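Local coordinates for protein putative oxidoreductase (Klebsiella pneumoniae subsp. pneumoniae MGH 78578, PDB 3E82) that probably acts as a nucleotide-dependent oxidoreductase of the Gfo/Idh/MocA family, its substrate not established, at residues B[154-162]-B[204-212]. Sequence-based numbering, arbitrary orientation.
Sequences HFDRFRPEV and TLRDGAEIN
Arg206 NH1 donates to Arg159 O, a backbone carbonyl oxygen, at 2.8 Å in a nearly straight bond (169° at the hydrogen). The oxygen lies in the guanidinium plane and the donor in the carbonyl plane. At chi3 (-53°) the otherwise extended Arg206 chain turns, bringing the guanidinium up to the Arg159 carbonyl. One face of this group carries Val162, whose CG2 sits over its centre, 3.5 Å from Arg206 CZ. Val162 CG2 also reaches Ala209 CB at 3.7 Å, wedging between the arginine and the far end of a type II beta turn, Arg206 to Ala209. Val162 CG1, anti to the backbone N (chi1 177°), lies instead along the turn's backbone, 4.1 Å from Gly208 O. The turn is closed by Ala209 N donating to Arg206 O (3.1 Å), with Gly208 at the positive phi usual for its third position. On its NE side Arg206 forms a salt bridge with Asp213, which also accepts from Leu205 N, and its side chain touches Leu233. At the surface of the C-terminal alpha/beta domain, the contact thus ties the loop leaving strand 148-156, Val162 being the last residue before the unmodelled 163-173, to the connection between strands 197-203 and 214-220. Bonds at NE and NH1 should hold the guanidinium against rotation, its flat face offered to a methyl group, so that one side chain serves both the polar bonds and the apolar contact.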
loop_
_atom_site.group_PDB
_atom_site.type_symbol
_atom_site.label_atom_id
_atom_site.label_comp_id
_atom_site.label_asym_id
_atom_site.label_seq_id
_atom_site.Cartn_x
_atom_site.Cartn_y
_atom_site.Cartn_z
ATOM N N HIS B 154 -4.427 -7.432 3.361
ATOM C CA HIS B 154 -3.381 -7.451 4.380
ATOM C C HIS B 154 -3.384 -8.628 5.344
ATOM O O HIS B 154 -4.425 -9.204 5.664
ATOM C CB HIS B 154 -3.468 -6.217 5.293
ATOM C CG HIS B 154 -3.060 -4.930 4.652
ATOM N ND1 HIS B 154 -2.212 -4.037 5.273
ATOM C CD2 HIS B 154 -3.408 -4.363 3.474
ATOM C CE1 HIS B 154 -2.053 -2.976 4.503
ATOM N NE2 HIS B 154 -2.768 -3.148 3.406
ATOM N N PHE B 155 -2.187 -8.958 5.806
ATOM C CA PHE B 155 -2.001 -9.944 6.853
ATOM C C PHE B 155 -0.997 -9.224 7.732
ATOM O O PHE B 155 0.173 -9.121 7.380
ATOM C CB PHE B 155 -1.364 -11.251 6.411
ATOM C CG PHE B 155 -1.091 -12.161 7.572
ATOM C CD1 PHE B 155 -2.091 -12.990 8.069
ATOM C CD2 PHE B 155 0.115 -12.080 8.267
ATOM C CE1 PHE B 155 -1.903 -13.715 9.241
ATOM C CE2 PHE B 155 0.311 -12.803 9.446
ATOM C CZ PHE B 155 -0.701 -13.620 9.931
ATOM N N ASP B 156 -1.454 -8.704 8.861
ATOM C CA ASP B 156 -0.566 -7.971 9.749
ATOM C C ASP B 156 -0.808 -8.354 11.197
ATOM O O ASP B 156 -1.926 -8.678 11.594
ATOM C CB ASP B 156 -0.775 -6.454 9.596
ATOM C CG ASP B 156 -0.543 -5.957 8.165
ATOM O OD1 ASP B 156 0.200 -6.627 7.413
ATOM O OD2 ASP B 156 -1.089 -4.888 7.791
ATOM N N ARG B 157 0.253 -8.326 11.983
ATOM C CA ARG B 157 0.154 -8.624 13.400
ATOM C C ARG B 157 1.249 -7.841 14.113
ATOM O O ARG B 157 2.120 -7.255 13.466
ATOM C CB ARG B 157 0.254 -10.141 13.636
ATOM C CG ARG B 157 -0.980 -10.849 13.072
ATOM C CD ARG B 157 -1.156 -12.314 13.445
ATOM N NE ARG B 157 -2.340 -12.839 12.754
ATOM C CZ ARG B 157 -2.776 -14.097 12.824
ATOM N NH1 ARG B 157 -2.134 -14.995 13.564
ATOM N NH2 ARG B 157 -3.862 -14.462 12.147
ATOM N N PHE B 158 1.187 -7.788 15.436
ATOM C CA PHE B 158 2.184 -7.044 16.187
ATOM C C PHE B 158 3.026 -7.984 17.029
ATOM O O PHE B 158 2.575 -8.499 18.050
ATOM C CB PHE B 158 1.511 -6.000 17.079
ATOM C CG PHE B 158 2.479 -5.075 17.758
ATOM C CD1 PHE B 158 3.257 -4.191 17.014
ATOM C CD2 PHE B 158 2.623 -5.096 19.141
ATOM C CE1 PHE B 158 4.166 -3.339 17.643
ATOM C CE2 PHE B 158 3.529 -4.247 19.777
ATOM C CZ PHE B 158 4.300 -3.370 19.029
ATOM N N ARG B 159 4.254 -8.204 16.579
ATOM C CA ARG B 159 5.186 -9.079 17.262
ATOM C C ARG B 159 6.592 -8.513 17.140
ATOM O O ARG B 159 7.418 -9.006 16.367
ATOM C CB ARG B 159 5.100 -10.486 16.668
ATOM C CG ARG B 159 3.757 -11.150 16.959
ATOM C CD ARG B 159 3.533 -12.431 16.175
ATOM N NE ARG B 159 2.199 -12.975 16.437
ATOM C CZ ARG B 159 1.643 -13.969 15.747
ATOM N NH1 ARG B 159 2.307 -14.535 14.745
ATOM N NH2 ARG B 159 0.423 -14.398 16.058
ATOM N N PRO B 160 6.880 -7.456 17.915
ATOM C CA PRO B 160 8.187 -6.796 17.911
ATOM C C PRO B 160 9.293 -7.718 18.416
ATOM O O PRO B 160 10.458 -7.583 18.032
ATOM C CB PRO B 160 7.961 -5.595 18.825
ATOM C CG PRO B 160 6.979 -6.132 19.825
ATOM C CD PRO B 160 5.996 -6.859 18.933
ATOM N N GLU B 161 8.913 -8.662 19.274
ATOM C CA GLU B 161 9.859 -9.610 19.844
ATOM C C GLU B 161 10.070 -10.815 18.925
ATOM O O GLU B 161 9.157 -11.622 18.715
ATOM C CB GLU B 161 9.362 -10.066 21.226
ATOM C CG GLU B 161 8.102 -10.952 21.237
ATOM C CD GLU B 161 6.916 -10.365 20.467
ATOM O OE1 GLU B 161 6.965 -10.353 19.220
ATOM O OE2 GLU B 161 5.935 -9.923 21.110
ATOM N N VAL B 162 11.271 -10.930 18.367
ATOM C CA VAL B 162 11.582 -12.045 17.478
ATOM C C VAL B 162 12.127 -13.235 18.266
ATOM O O VAL B 162 13.228 -13.173 18.819
ATOM C CB VAL B 162 12.623 -11.644 16.411
ATOM C CG1 VAL B 162 12.978 -12.855 15.556
ATOM C CG2 VAL B 162 12.074 -10.521 15.543
ATOM N N THR B 204 13.458 -7.113 6.070
ATOM C CA THR B 204 13.573 -7.548 7.459
ATOM C C THR B 204 13.743 -6.247 8.241
ATOM O O THR B 204 14.813 -5.641 8.220
ATOM C CB THR B 204 14.822 -8.439 7.663
ATOM O OG1 THR B 204 14.732 -9.585 6.803
ATOM C CG2 THR B 204 14.924 -8.902 9.115
ATOM N N LEU B 205 12.685 -5.821 8.924
ATOM C CA LEU B 205 12.708 -4.559 9.663
ATOM C C LEU B 205 12.751 -4.651 11.189
ATOM O O LEU B 205 13.254 -3.744 11.851
ATOM C CB LEU B 205 11.505 -3.707 9.245
ATOM C CG LEU B 205 11.327 -3.470 7.739
ATOM C CD1 LEU B 205 10.050 -2.678 7.500
ATOM C CD2 LEU B 205 12.540 -2.726 7.182
ATOM N N ARG B 206 12.215 -5.720 11.763
ATOM C CA ARG B 206 12.243 -5.833 13.217
ATOM C C ARG B 206 13.672 -5.947 13.724
ATOM O O ARG B 206 14.526 -6.567 13.089
ATOM C CB ARG B 206 11.435 -7.043 13.694
ATOM C CG ARG B 206 9.931 -6.831 13.673
ATOM C CD ARG B 206 9.214 -8.097 14.057
ATOM N NE ARG B 206 9.648 -9.219 13.235
ATOM C CZ ARG B 206 9.306 -10.481 13.463
ATOM N NH1 ARG B 206 8.521 -10.780 14.491
ATOM N NH2 ARG B 206 9.752 -11.443 12.666
ATOM N N ASP B 207 13.920 -5.322 14.870
ATOM C CA ASP B 207 15.231 -5.347 15.496
ATOM C C ASP B 207 15.481 -6.781 15.963
ATOM O O ASP B 207 14.730 -7.313 16.784
ATOM C CB ASP B 207 15.245 -4.380 16.685
ATOM C CG ASP B 207 16.644 -4.124 17.222
ATOM O OD1 ASP B 207 17.518 -3.701 16.430
ATOM O OD2 ASP B 207 16.870 -4.337 18.436
ATOM N N GLY B 208 16.520 -7.408 15.419
ATOM C CA GLY B 208 16.841 -8.773 15.800
ATOM C C GLY B 208 16.281 -9.842 14.874
ATOM O O GLY B 208 16.619 -11.017 15.009
ATOM N N ALA B 209 15.427 -9.450 13.934
ATOM C CA ALA B 209 14.845 -10.412 13.004
ATOM C C ALA B 209 15.898 -10.909 12.021
ATOM O O ALA B 209 16.853 -10.200 11.708
ATOM C CB ALA B 209 13.681 -9.776 12.248
ATOM N N GLU B 210 15.722 -12.134 11.538
ATOM C CA GLU B 210 16.665 -12.711 10.592
ATOM C C GLU B 210 15.977 -13.167 9.315
ATOM O O GLU B 210 16.630 -13.652 8.391
ATOM C CB GLU B 210 17.403 -13.886 11.238
ATOM C CG GLU B 210 18.179 -13.487 12.484
ATOM C CD GLU B 210 19.313 -14.444 12.801
ATOM O OE1 GLU B 210 20.179 -14.650 11.916
ATOM O OE2 GLU B 210 19.341 -14.981 13.932
ATOM N N ILE B 211 14.658 -13.011 9.271
ATOM C CA ILE B 211 13.868 -13.397 8.105
ATOM C C ILE B 211 12.964 -12.219 7.768
ATOM O O ILE B 211 12.600 -11.452 8.659
ATOM C CB ILE B 211 12.952 -14.605 8.403
ATOM C CG1 ILE B 211 13.448 -15.353 9.640
ATOM C CG2 ILE B 211 12.916 -15.528 7.199
ATOM C CD1 ILE B 211 12.523 -16.478 10.093
ATOM N N ASN B 212 12.585 -12.080 6.500
ATOM C CA ASN B 212 11.716 -10.970 6.112
ATOM C C ASN B 212 10.455 -10.949 6.964
ATOM O O ASN B 212 9.847 -11.991 7.219
ATOM C CB ASN B 212 11.374 -11.031 4.605
ATOM C CG ASN B 212 10.350 -12.116 4.241
ATOM O OD1 ASN B 212 9.154 -11.970 4.492
ATOM N ND2 ASN B 212 10.823 -13.200 3.621
#